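Local coordinates for alpha,alpha-trehalose-phosphate synthase (UDP-forming) (Burkholderia multivorans, PDB 5UOF), which belongs to glycosyltransferase family 20 and has the GT-B fold, in which two Rossmann-like domains face each other across a cleft, at residues V34-A39 with L450-R454; S10-S16 with D133-H139; T93-F98 with V172-V176; G193-D197 with D372-L376. All blocks are in the same frame, centred on the assembly; numbering follows the deposited sequence.

Interaction 1 (V34-A39 with L450-R454)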
loop_
_atom_site.group_PDB
_atom_site.type_symbol
_atom_site.label_atom_id
_atom_site.label_comp_id
_atom_site.label_asym_id
_atom_site.label_seq_id
_atom_site.Cartn_x
_atom_site.Cartn_y
_atom_site.Cartn_z
ATOM N N VAL A 34 -19.393 -19.447 17.381
ATOM C CA VAL A 34 -18.703 -19.883 18.591
ATOM C C VAL A 34 -18.116 -18.681 19.328
ATOM O O VAL A 34 -18.011 -18.691 20.563
ATOM C CB VAL A 34 -17.636 -20.948 18.262
ATOM C CG1 VAL A 34 -16.551 -20.373 17.388
ATOM C CG2 VAL A 34 -17.038 -21.525 19.536
ATOM N N GLY A 35 -17.781 -17.611 18.602
ATOM C CA GLY A 35 -17.277 -16.414 19.253
ATOM C C GLY A 35 -18.313 -15.658 20.066
ATOM O O GLY A 35 -17.985 -15.091 21.110
ATOM N N VAL A 36 -19.568 -15.642 19.625
ATOM C CA VAL A 36 -20.565 -14.778 20.256
ATOM C C VAL A 36 -21.676 -15.521 20.974
ATOM O O VAL A 36 -22.478 -14.868 21.661
ATOM C CB VAL A 36 -21.193 -13.805 19.238
ATOM C CG1 VAL A 36 -20.114 -12.931 18.582
ATOM C CG2 VAL A 36 -22.010 -14.577 18.213
ATOM N N MET A 37 -21.788 -16.840 20.827
ATOM C CA MET A 37 -23.016 -17.483 21.293
ATOM C C MET A 37 -23.142 -17.417 22.811
ATOM O O MET A 37 -24.242 -17.189 23.336
ATOM C CB MET A 37 -23.091 -18.925 20.799
ATOM C CG MET A 37 -24.435 -19.596 21.066
ATOM S SD MET A 37 -25.842 -18.682 20.388
ATOM C CE MET A 37 -25.516 -18.754 18.628
ATOM N N ASP A 38 -22.030 -17.597 23.535
ATOM C CA ASP A 38 -22.083 -17.533 24.994
ATOM C C ASP A 38 -22.620 -16.189 25.473
ATOM O O ASP A 38 -23.367 -16.126 26.458
ATOM C CB ASP A 38 -20.703 -17.792 25.592
ATOM C CG ASP A 38 -20.382 -19.271 25.719
ATOM O OD1 ASP A 38 -21.219 -20.103 25.304
ATOM O OD2 ASP A 38 -19.295 -19.601 26.240
ATOM N N ALA A 39 -22.240 -15.099 24.793
ATOM C CA ALA A 39 -22.730 -13.778 25.170
ATOM C C ALA A 39 -24.196 -13.602 24.793
ATOM O O ALA A 39 -24.970 -12.995 25.546
ATOM C CB ALA A 39 -21.872 -12.696 24.517
ATOM N N LEU A 450 -10.398 -17.495 22.719
ATOM C CA LEU A 450 -11.517 -16.809 22.076
ATOM C C LEU A 450 -12.405 -16.079 23.083
ATOM O O LEU A 450 -13.050 -15.079 22.730
ATOM C CB LEU A 450 -12.335 -17.817 21.266
ATOM C CG LEU A 450 -13.545 -17.314 20.473
ATOM C CD1 LEU A 450 -13.153 -16.135 19.569
ATOM C CD2 LEU A 450 -14.094 -18.453 19.613
ATOM N N SER A 451 -12.453 -16.550 24.338
ATOM C CA SER A 451 -13.285 -15.867 25.320
ATOM C C SER A 451 -12.751 -14.480 25.659
ATOM O O SER A 451 -13.526 -13.621 26.095
ATOM C CB SER A 451 -13.409 -16.704 26.598
ATOM O OG SER A 451 -12.243 -16.598 27.391
ATOM N N VAL A 452 -11.452 -14.232 25.459
ATOM C CA VAL A 452 -10.906 -12.908 25.745
ATOM C C VAL A 452 -11.486 -11.876 24.780
ATOM O O VAL A 452 -11.918 -10.798 25.196
ATOM C CB VAL A 452 -9.367 -12.937 25.706
ATOM C CG1 VAL A 452 -8.793 -11.540 25.965
ATOM C CG2 VAL A 452 -8.848 -13.946 26.745
ATOM N N TRP A 453 -11.520 -12.199 23.485
ATOM C CA TRP A 453 -12.157 -11.320 22.502
ATOM C C TRP A 453 -13.589 -11.004 22.898
ATOM O O TRP A 453 -13.989 -9.838 22.995
ATOM C CB TRP A 453 -12.115 -11.995 21.129
ATOM C CG TRP A 453 -12.814 -11.293 20.003
ATOM C CD1 TRP A 453 -12.373 -10.196 19.313
ATOM C CD2 TRP A 453 -14.040 -11.695 19.376
ATOM N NE1 TRP A 453 -13.272 -9.870 18.320
ATOM C CE2 TRP A 453 -14.287 -10.789 18.321
ATOM C CE3 TRP A 453 -14.951 -12.734 19.601
ATOM C CZ2 TRP A 453 -15.409 -10.883 17.507
ATOM C CZ3 TRP A 453 -16.059 -12.830 18.787
ATOM C CH2 TRP A 453 -16.285 -11.906 17.756
ATOM N N ARG A 454 -14.375 -12.048 23.141
ATOM C CA ARG A 454 -15.777 -11.864 23.470
ATOM C C ARG A 454 -15.943 -11.050 24.750
ATOM O O ARG A 454 -16.681 -10.055 24.785
ATOM C CB ARG A 454 -16.438 -13.233 23.603
ATOM C CG ARG A 454 -17.773 -13.182 24.283
ATOM C CD ARG A 454 -18.448 -14.545 24.267
ATOM N NE ARG A 454 -17.816 -15.510 25.154
ATOM C CZ ARG A 454 -17.117 -16.562 24.740
ATOM N NH1 ARG A 454 -16.945 -16.793 23.443
ATOM N NH2 ARG A 454 -16.587 -17.385 25.629
HETATM O O HOH W 1 -16.864 -18.829 28.158
#
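The guanidinium of R454 is held between D38 CB, 3.7 Å above one face, and S451 CA of its own helix on the opposite face, both displaced toward the rim. At its edge NH1 donates to G35 O over 3.1 Å; the bond is nearly straight (170° at the hydrogen), and the oxygen lies almost exactly in the guanidinium plane. Seen from the carbonyl, however, the donor sits well above the peptide plane, so no lone pair is addressed. The side chain reaches this place by running out with CG anti to the backbone N and then turning at chi3 (71°). D38 OD2 also approaches from over a face, 3.6 Å from R454 NH2, and this salt bridge is therefore one of charge alone. A water supplements it, donating to D38 OD2 and accepting weakly from R454 NH2, while NH2 has a further hydrogen-bond partner in Y238 OH.

G35 also serves the indole. W453 turns a ring edge to its carbonyl, with CZ3 3.8 Å from G35 O, and CH2 meets V36 CG1 at 4.0 Å. L450 CD2 completes the apolar side, lying 3.8 Å from both G35 CA and V34 CG1. Where the axes come within 9.2 Å, glycine thus lets indole and leucine lie directly on the backbone. F162 and W137 meet W453 from the sheet beyond. Two helices crossing at 59° with a glycine at the contact, the C-terminal helix 450-472 returning to an N-terminal helix, match the closing crossover of a GT-B fold.

Interaction 2 (S10-S16 with D133-H139); sequences SRLIVVS and DDLIWVH
R11 takes hold of D134 side-on with two nitrogens: NE reaches OD1 over 3.0 Å and NH2 reaches OD2 over 2.7 Å. A bend of the arginine chain at chi3 (-55°) turns both nitrogens together onto the aspartate. Both carboxylate oxygens are met on their syn sides and lie near the guanidinium plane, although the two flat groups are turned 37° apart. The side chains run alongside each other, pointing the same way. Next to them S10 OG donates to D133 OD2 on the anti side over 2.9 Å.

Beyond this polar end the two strands run parallel, and their N-H groups alternate: L135 N to R11 O, I13 N to L135 O, W137 N to I13 O, V15 N to W137 O and H139 N to V15 O. The shortest, I13 N to L135 O, measures 2.6 Å; the last is the most bent, at 141°. L12 CD1 rests on W137 CB at 4.0 Å on one sheet face, while V15 CG2 lies beside I136 CG2 on the other. Within strand 135-139, H139 NE2 lies 3.2 Å above the plane of the W137 ring, over its centre.

A second shell surrounds these groups. F457 stacks on the indole, H139 ND1 is bonded to H164 NE2, and strand 46-48 pairs with the far edge of 12-16. R11 NH2 also bonds L129 O, and R131 N donates to D134 OD2. A water bridges R11 N to D134 OD1, 2.7 Å from the latter. Each oxygen of the buried D134 therefore receives two donors, which should favour its ionised form and a firmly fixed pair at the start of these central strands.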
loop_
_atom_site.group_PDB
_atom_site.type_symbol
_atom_site.label_atom_id
_atom_site.label_comp_id
_atom_site.label_asym_id
_atom_site.label_seq_id
_atom_site.Cartn_x
_atom_site.Cartn_y
_atom_site.Cartn_z
ATOM N N SER A 10 -28.431 -6.144 29.973
ATOM C CA SER A 10 -28.956 -5.718 28.688
ATOM C C SER A 10 -28.722 -6.784 27.625
ATOM O O SER A 10 -27.753 -7.549 27.677
ATOM C CB SER A 10 -28.299 -4.406 28.268
ATOM O OG SER A 10 -28.458 -3.426 29.279
ATOM N N ARG A 11 -29.620 -6.827 26.644
ATOM C CA ARG A 11 -29.431 -7.732 25.520
ATOM C C ARG A 11 -28.220 -7.313 24.706
ATOM O O ARG A 11 -27.991 -6.123 24.474
ATOM C CB ARG A 11 -30.660 -7.746 24.614
ATOM C CG ARG A 11 -31.932 -8.205 25.311
ATOM C CD ARG A 11 -33.044 -8.382 24.303
ATOM N NE ARG A 11 -33.263 -7.171 23.514
ATOM C CZ ARG A 11 -34.180 -7.063 22.559
ATOM N NH1 ARG A 11 -34.960 -8.096 22.270
ATOM N NH2 ARG A 11 -34.306 -5.922 21.881
ATOM N N LEU A 12 -27.439 -8.305 24.287
ATOM C CA LEU A 12 -26.467 -8.125 23.222
ATOM C C LEU A 12 -27.168 -8.345 21.890
ATOM O O LEU A 12 -27.847 -9.359 21.700
ATOM C CB LEU A 12 -25.303 -9.102 23.377
ATOM C CG LEU A 12 -24.214 -8.981 22.307
ATOM C CD1 LEU A 12 -23.533 -7.621 22.386
ATOM C CD2 LEU A 12 -23.206 -10.130 22.443
ATOM N N ILE A 13 -27.021 -7.387 20.983
ATOM C CA ILE A 13 -27.544 -7.480 19.630
ATOM C C ILE A 13 -26.341 -7.650 18.717
ATOM O O ILE A 13 -25.567 -6.708 18.525
ATOM C CB ILE A 13 -28.361 -6.233 19.243
ATOM C CG1 ILE A 13 -29.353 -5.863 20.360
ATOM C CG2 ILE A 13 -29.048 -6.414 17.876
ATOM C CD1 ILE A 13 -30.431 -6.892 20.650
ATOM N N VAL A 14 -26.159 -8.848 18.177
ATOM C CA VAL A 14 -25.102 -9.104 17.206
ATOM C C VAL A 14 -25.650 -8.839 15.812
ATOM O O VAL A 14 -26.723 -9.338 15.451
ATOM C CB VAL A 14 -24.581 -10.545 17.331
ATOM C CG1 VAL A 14 -23.742 -10.912 16.113
ATOM C CG2 VAL A 14 -23.766 -10.714 18.614
ATOM N N VAL A 15 -24.918 -8.052 15.027
ATOM C CA VAL A 15 -25.273 -7.753 13.643
ATOM C C VAL A 15 -24.116 -8.232 12.767
ATOM O O VAL A 15 -22.979 -7.761 12.922
ATOM C CB VAL A 15 -25.534 -6.252 13.438
ATOM C CG1 VAL A 15 -25.836 -5.946 11.977
ATOM C CG2 VAL A 15 -26.679 -5.779 14.330
ATOM N N SER A 16 -24.394 -9.173 11.860
ATOM C CA SER A 16 -23.339 -9.709 11.002
ATOM C C SER A 16 -23.918 -10.153 9.663
ATOM O O SER A 16 -25.115 -10.010 9.397
ATOM C CB SER A 16 -22.616 -10.876 11.676
ATOM O OG SER A 16 -23.433 -12.036 11.709
ATOM N N ASP A 133 -31.762 -0.019 26.043
ATOM C CA ASP A 133 -30.523 -0.417 26.705
ATOM C C ASP A 133 -29.767 -1.503 25.957
ATOM O O ASP A 133 -28.732 -1.968 26.452
ATOM C CB ASP A 133 -30.810 -0.900 28.131
ATOM C CG ASP A 133 -31.664 -2.155 28.157
ATOM O OD1 ASP A 133 -32.653 -2.217 27.396
ATOM O OD2 ASP A 133 -31.339 -3.084 28.925
ATOM N N ASP A 134 -30.257 -1.927 24.794
ATOM C CA ASP A 134 -29.575 -2.964 24.033
ATOM C C ASP A 134 -28.141 -2.552 23.728
ATOM O O ASP A 134 -27.862 -1.390 23.408
ATOM C CB ASP A 134 -30.309 -3.248 22.724
ATOM C CG ASP A 134 -31.613 -4.006 22.922
ATOM O OD1 ASP A 134 -31.809 -4.609 24.003
ATOM O OD2 ASP A 134 -32.429 -4.004 21.975
ATOM N N LEU A 135 -27.231 -3.515 23.826
ATOM C CA LEU A 135 -25.855 -3.343 23.370
ATOM C C LEU A 135 -25.729 -3.943 21.974
ATOM O O LEU A 135 -26.024 -5.127 21.778
ATOM C CB LEU A 135 -24.889 -4.017 24.342
ATOM C CG LEU A 135 -25.098 -3.671 25.816
ATOM C CD1 LEU A 135 -24.234 -4.555 26.710
ATOM C CD2 LEU A 135 -24.806 -2.204 26.080
ATOM N N ILE A 136 -25.276 -3.142 21.009
ATOM C CA ILE A 136 -25.246 -3.544 19.606
ATOM C C ILE A 136 -23.799 -3.761 19.189
ATOM O O ILE A 136 -22.956 -2.882 19.395
ATOM C CB ILE A 136 -25.925 -2.497 18.711
ATOM C CG1 ILE A 136 -27.328 -2.190 19.265
ATOM C CG2 ILE A 136 -26.013 -2.994 17.278
ATOM C CD1 ILE A 136 -28.061 -1.125 18.472
ATOM N N TRP A 137 -23.526 -4.917 18.576
ATOM C CA TRP A 137 -22.176 -5.308 18.157
ATOM C C TRP A 137 -22.200 -5.674 16.676
ATOM O O TRP A 137 -22.718 -6.734 16.305
ATOM C CB TRP A 137 -21.675 -6.476 19.000
ATOM C CG TRP A 137 -20.203 -6.765 18.825
ATOM C CD1 TRP A 137 -19.320 -6.102 18.022
ATOM C CD2 TRP A 137 -19.463 -7.795 19.480
ATOM N NE1 TRP A 137 -18.067 -6.656 18.138
ATOM C CE2 TRP A 137 -18.128 -7.697 19.031
ATOM C CE3 TRP A 137 -19.797 -8.790 20.412
ATOM C CZ2 TRP A 137 -17.132 -8.558 19.474
ATOM C CZ3 TRP A 137 -18.792 -9.652 20.848
ATOM C CH2 TRP A 137 -17.484 -9.523 20.380
ATOM N N VAL A 138 -21.618 -4.802 15.835
ATOM C CA VAL A 138 -21.602 -4.939 14.378
ATOM C C VAL A 138 -20.268 -5.524 13.932
ATOM O O VAL A 138 -19.203 -5.087 14.390
ATOM C CB VAL A 138 -21.844 -3.572 13.709
ATOM C CG1 VAL A 138 -21.857 -3.708 12.185
ATOM C CG2 VAL A 138 -23.144 -2.950 14.227
ATOM N N HIS A 139 -20.309 -6.477 12.999
ATOM C CA HIS A 139 -19.113 -7.208 12.588
ATOM C C HIS A 139 -18.748 -6.960 11.136
ATOM O O HIS A 139 -19.527 -7.268 10.228
ATOM C CB HIS A 139 -19.286 -8.701 12.845
ATOM C CG HIS A 139 -19.218 -9.029 14.294
ATOM N ND1 HIS A 139 -18.042 -9.415 14.906
ATOM C CD2 HIS A 139 -20.144 -8.921 15.274
ATOM C CE1 HIS A 139 -18.264 -9.578 16.199
ATOM N NE2 HIS A 139 -19.529 -9.279 16.447
HETATM O O HOH W 2 -31.884 -5.052 26.642
#

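Interaction 3 (T93-F98 with V172-V176)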
loop_
_atom_site.group_PDB
_atom_site.type_symbol
_atom_site.label_atom_id
_atom_site.label_comp_id
_atom_site.label_asym_id
_atom_site.label_seq_id
_atom_site.Cartn_x
_atom_site.Cartn_y
_atom_site.Cartn_z
ATOM N N THR A 93 -13.751 -2.721 -3.741
ATOM C CA THR A 93 -12.936 -1.574 -3.350
ATOM C C THR A 93 -12.371 -1.726 -1.945
ATOM O O THR A 93 -11.155 -1.668 -1.768
ATOM C CB THR A 93 -13.749 -0.264 -3.438
ATOM O OG1 THR A 93 -14.317 -0.125 -4.739
ATOM C CG2 THR A 93 -12.855 0.942 -3.170
ATOM N N LEU A 94 -13.225 -1.912 -0.936
ATOM C CA LEU A 94 -12.757 -1.957 0.448
ATOM C C LEU A 94 -11.815 -3.126 0.677
ATOM O O LEU A 94 -10.671 -2.955 1.119
ATOM C CB LEU A 94 -13.944 -2.073 1.405
ATOM C CG LEU A 94 -14.743 -0.813 1.678
ATOM C CD1 LEU A 94 -15.730 -1.056 2.807
ATOM C CD2 LEU A 94 -13.791 0.327 2.005
ATOM N N TRP A 95 -12.288 -4.335 0.388
ATOM C CA TRP A 95 -11.473 -5.519 0.654
ATOM C C TRP A 95 -10.093 -5.442 0.013
ATOM O O TRP A 95 -9.099 -5.637 0.732
ATOM C CB TRP A 95 -12.220 -6.790 0.225
ATOM C CG TRP A 95 -11.497 -8.037 0.651
ATOM C CD1 TRP A 95 -11.698 -8.746 1.799
ATOM C CD2 TRP A 95 -10.444 -8.698 -0.054
ATOM N NE1 TRP A 95 -10.833 -9.817 1.849
ATOM C CE2 TRP A 95 -10.053 -9.808 0.726
ATOM C CE3 TRP A 95 -9.791 -8.459 -1.268
ATOM C CZ2 TRP A 95 -9.042 -10.679 0.327
ATOM C CZ3 TRP A 95 -8.784 -9.325 -1.662
ATOM C CH2 TRP A 95 -8.425 -10.426 -0.863
ATOM N N PRO A 96 -9.934 -5.159 -1.289
ATOM C CA PRO A 96 -8.562 -5.146 -1.820
ATOM C C PRO A 96 -7.693 -4.051 -1.224
ATOM O O PRO A 96 -6.510 -4.304 -0.948
ATOM C CB PRO A 96 -8.760 -4.978 -3.337
ATOM C CG PRO A 96 -10.141 -4.403 -3.491
ATOM C CD PRO A 96 -10.926 -5.032 -2.376
ATOM N N VAL A 97 -8.225 -2.844 -1.003
ATOM C CA VAL A 97 -7.383 -1.782 -0.458
ATOM C C VAL A 97 -6.967 -2.109 0.969
ATOM O O VAL A 97 -5.806 -1.916 1.350
ATOM C CB VAL A 97 -8.090 -0.417 -0.532
ATOM C CG1 VAL A 97 -7.269 0.621 0.253
ATOM C CG2 VAL A 97 -8.252 0.024 -1.993
ATOM N N PHE A 98 -7.899 -2.622 1.782
ATOM C CA PHE A 98 -7.552 -2.947 3.163
ATOM C C PHE A 98 -6.568 -4.109 3.245
ATOM O O PHE A 98 -5.898 -4.265 4.272
ATOM C CB PHE A 98 -8.801 -3.287 3.978
ATOM C CG PHE A 98 -9.630 -2.088 4.395
ATOM C CD1 PHE A 98 -9.772 -0.975 3.570
ATOM C CD2 PHE A 98 -10.306 -2.103 5.607
ATOM C CE1 PHE A 98 -10.577 0.107 3.958
ATOM C CE2 PHE A 98 -11.090 -1.031 6.010
ATOM C CZ PHE A 98 -11.234 0.079 5.176
ATOM N N VAL A 172 -2.485 4.375 2.422
ATOM C CA VAL A 172 -3.087 3.304 1.639
ATOM C C VAL A 172 -4.606 3.394 1.687
ATOM O O VAL A 172 -5.279 3.141 0.683
ATOM C CB VAL A 172 -2.573 1.945 2.155
ATOM C CG1 VAL A 172 -3.306 0.785 1.482
ATOM C CG2 VAL A 172 -1.058 1.843 1.900
ATOM N N LEU A 173 -5.143 3.797 2.837
ATOM C CA LEU A 173 -6.590 3.991 2.959
ATOM C C LEU A 173 -7.117 5.004 1.947
ATOM O O LEU A 173 -8.245 4.861 1.449
ATOM C CB LEU A 173 -6.954 4.455 4.369
ATOM C CG LEU A 173 -8.462 4.644 4.608
ATOM C CD1 LEU A 173 -9.199 3.298 4.571
ATOM C CD2 LEU A 173 -8.755 5.384 5.900
ATOM N N ARG A 174 -6.324 6.037 1.634
ATOM C CA ARG A 174 -6.768 7.079 0.711
ATOM C C ARG A 174 -6.954 6.576 -0.714
ATOM O O ARG A 174 -7.497 7.312 -1.546
ATOM C CB ARG A 174 -5.784 8.250 0.748
ATOM C CG ARG A 174 -5.876 9.044 2.040
ATOM C CD ARG A 174 -4.720 10.027 2.245
ATOM N NE ARG A 174 -4.553 10.951 1.125
ATOM C CZ ARG A 174 -3.399 11.170 0.506
ATOM N NH1 ARG A 174 -2.296 10.544 0.905
ATOM N NH2 ARG A 174 -3.339 12.027 -0.504
ATOM N N LEU A 175 -6.543 5.344 -1.014
ATOM C CA LEU A 175 -6.879 4.751 -2.300
ATOM C C LEU A 175 -8.371 4.477 -2.429
ATOM O O LEU A 175 -8.861 4.307 -3.549
ATOM C CB LEU A 175 -6.088 3.463 -2.505
ATOM C CG LEU A 175 -4.574 3.714 -2.456
ATOM C CD1 LEU A 175 -3.804 2.412 -2.607
ATOM C CD2 LEU A 175 -4.167 4.707 -3.502
ATOM N N VAL A 176 -9.091 4.407 -1.316
ATOM C CA VAL A 176 -10.555 4.346 -1.328
ATOM C C VAL A 176 -11.072 5.776 -1.444
ATOM O O VAL A 176 -10.912 6.551 -0.496
ATOM C CB VAL A 176 -11.102 3.684 -0.050
ATOM C CG1 VAL A 176 -12.625 3.664 -0.083
ATOM C CG2 VAL A 176 -10.555 2.271 0.132
#
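Aliphatic packing carries most of the contact, and V97 and V176 are at its middle. V176 CG2 touches V97 CG1 and CB, both at 3.7 Å, while its other branch, CG1, comes 4.1 Å from T93 CG2 and also meets L94 CD2 in one of the two conformers of L94. This division follows from the rotamer: CG1 is anti to the backbone N (chi1 179°), and the two methyls reach successive turns of helix 89-98. V97 CG2 meets L175 CB at 4.1 Å.

Apolar carbons meet backbone oxygens in both directions: V97 CG1 presses against V172 O at 3.2 Å, and V172 CG1 lies 3.7 Å from V97 O. V172 O accepts from L175 N, within the segment's own turn.

The aromatic contribution is from F98. Its CE1 lies 3.5 Å from L173 CD1, the two side chains running alongside each other, and V176 CG2 stands near the plane of the ring, at its edge. F167 meets F98 from elsewhere.

L173 to V176 form a type I turn at the end of the segment. The outward side of 172-176 faces the second subunit: R174 forms a salt bridge with E397 of the second subunit, and V172 packs on V172 of that chain. A helix end and turn wedged against helix 89-98 thus connect the interior of the N-terminal GT-B domain with the dimer interface.

Interaction 4 (G193-D197 with D372-L376)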
loop_
_atom_site.group_PDB
_atom_site.type_symbol
_atom_site.label_atom_id
_atom_site.label_comp_id
_atom_site.label_asym_id
_atom_site.label_seq_id
_atom_site.Cartn_x
_atom_site.Cartn_y
_atom_site.Cartn_z
ATOM N N GLY A 193 -13.220 -1.588 17.286
ATOM C CA GLY A 193 -12.224 -2.591 17.614
ATOM C C GLY A 193 -11.545 -3.135 16.377
ATOM O O GLY A 193 -12.163 -3.258 15.314
ATOM N N PHE A 194 -10.264 -3.462 16.535
ATOM C CA PHE A 194 -9.407 -3.946 15.468
ATOM C C PHE A 194 -8.699 -5.223 15.901
ATOM O O PHE A 194 -8.635 -5.556 17.086
ATOM C CB PHE A 194 -8.363 -2.891 15.082
ATOM C CG PHE A 194 -8.967 -1.604 14.596
ATOM C CD1 PHE A 194 -9.277 -1.444 13.262
ATOM C CD2 PHE A 194 -9.238 -0.575 15.484
ATOM C CE1 PHE A 194 -9.853 -0.266 12.808
ATOM C CE2 PHE A 194 -9.808 0.603 15.043
ATOM C CZ PHE A 194 -10.106 0.756 13.697
ATOM N N GLN A 195 -8.123 -5.921 14.921
ATOM C CA GLN A 195 -7.402 -7.152 15.239
ATOM C C GLN A 195 -6.111 -6.866 16.003
ATOM O O GLN A 195 -5.808 -7.544 16.994
ATOM C CB GLN A 195 -7.112 -7.949 13.962
ATOM C CG GLN A 195 -8.381 -8.559 13.308
ATOM C CD GLN A 195 -8.796 -9.911 13.904
ATOM O OE1 GLN A 195 -8.457 -10.248 15.046
ATOM N NE2 GLN A 195 -9.519 -10.700 13.113
ATOM N N THR A 196 -5.310 -5.894 15.544
ATOM C CA THR A 196 -3.968 -5.715 16.093
ATOM C C THR A 196 -3.725 -4.259 16.463
ATOM O O THR A 196 -4.444 -3.361 16.028
ATOM C CB THR A 196 -2.876 -6.152 15.102
ATOM O OG1 THR A 196 -2.858 -5.267 13.973
ATOM C CG2 THR A 196 -3.105 -7.590 14.626
ATOM N N ASP A 197 -2.679 -4.040 17.274
ATOM C CA ASP A 197 -2.292 -2.674 17.614
ATOM C C ASP A 197 -1.973 -1.864 16.365
ATOM O O ASP A 197 -2.259 -0.664 16.318
ATOM C CB ASP A 197 -1.089 -2.677 18.556
ATOM C CG ASP A 197 -0.827 -1.311 19.165
ATOM O OD1 ASP A 197 -1.697 -0.816 19.914
ATOM O OD2 ASP A 197 0.244 -0.731 18.894
ATOM N N ASP A 372 -3.091 -10.457 6.060
ATOM C CA ASP A 372 -4.198 -11.138 6.730
ATOM C C ASP A 372 -4.490 -10.423 8.042
ATOM O O ASP A 372 -3.572 -10.139 8.817
ATOM C CB ASP A 372 -3.831 -12.611 6.975
ATOM C CG ASP A 372 -5.044 -13.495 7.259
ATOM O OD1 ASP A 372 -5.936 -13.084 8.039
ATOM O OD2 ASP A 372 -5.083 -14.624 6.722
ATOM N N GLY A 373 -5.763 -10.118 8.289
ATOM C CA GLY A 373 -6.113 -9.451 9.534
ATOM C C GLY A 373 -5.654 -10.213 10.764
ATOM O O GLY A 373 -5.307 -9.609 11.786
ATOM N N MET A 374 -5.681 -11.543 10.699
ATOM C CA MET A 374 -5.279 -12.353 11.843
ATOM C C MET A 374 -4.682 -13.663 11.351
ATOM O O MET A 374 -3.469 -13.864 11.452
ATOM C CB MET A 374 -6.480 -12.584 12.783
ATOM C CG MET A 374 -6.181 -13.475 14.002
ATOM S SD MET A 374 -4.766 -12.891 14.969
ATOM C CE MET A 374 -5.265 -11.213 15.388
ATOM N N ASN A 375 -5.537 -14.519 10.778
ATOM C CA ASN A 375 -5.277 -15.869 10.277
ATOM C C ASN A 375 -5.455 -16.885 11.394
ATOM O O ASN A 375 -4.532 -17.152 12.176
ATOM C CB ASN A 375 -3.901 -16.037 9.628
ATOM C CG ASN A 375 -3.839 -17.287 8.791
ATOM O OD1 ASN A 375 -3.874 -18.390 9.329
ATOM N ND2 ASN A 375 -3.808 -17.130 7.473
ATOM N N LEU A 376 -6.650 -17.470 11.463
ATOM C CA LEU A 376 -6.927 -18.468 12.486
ATOM C C LEU A 376 -6.345 -19.835 12.148
ATOM O O LEU A 376 -6.115 -20.636 13.061
ATOM C CB LEU A 376 -8.440 -18.568 12.717
ATOM C CG LEU A 376 -9.076 -17.263 13.227
ATOM C CD1 LEU A 376 -10.592 -17.376 13.262
ATOM C CD2 LEU A 376 -8.535 -16.881 14.604
#
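Q195 and M374 meet through bent side chains that cross. Q195 folds at chi2 (-85°), which brings its amide round over M374 CB: NE2 is 3.6 Å and CD 3.7 Å from that carbon. M374 starts out with CG anti to the backbone N and then bends twice in the same sense (chi2 54°, chi3 57°), a curl that brings the terminal methyl back, with CE 3.4 Å from Q195 OE1. The near stem of the glutamine lies against the backbone instead, Q195 CB being 3.3 Å from G373 O. T196 adds its methyl, CG2, which stands 4.1 Å from the same oxygen, while its OG1 is occupied in capping the first turn of helix 197-209.

The opposing loop is shaped from within. D372 OD1 accepts from M374 N over 3.1 Å, an Asx turn, and D372 OD2 takes N375 ND2 over 2.9 Å from well above the carboxylate plane. K278 forms a salt bridge with that same OD2, and N375 OD1 caps helix 376-384 at A378 N. These bonds set the backbone that presents M374.

The Q195 amide is fixed at both ends by backbone groups, NE2 on H164 O and OE1 on I235 N, so its rotation is decided without M374. The polar ends are thus satisfied on their own sides, and at this point the two GT-B domains meet by van der Waals contact, with the directed bonds made elsewhere.

Overall arrangement
From the N terminus, strand 12-16 opens interaction 2, and helix 32-43 opens interaction 1. Helix 89-98 begins interaction 3 before strand 135-139 closes interaction 2, pairing neighbouring strands of the N-terminal sheet, so interaction 2 crosses both others. Interaction 3 closes at 172-176, packing helix 89-98 on the turn there. Interaction 4 opens at 193-197 and closes at 372-376, joining the end of strand 191-194 to the loop before helix 376-384 in the second domain. Helix 450-472 closes interaction 1, whose long loop encloses interactions 3 and 4 in series. Interactions 1 and 2 touch, W453 CZ2 lying 3.4 Å from H139 CE1; interaction 3 lies about 29 Å from interaction 1, centre to centre.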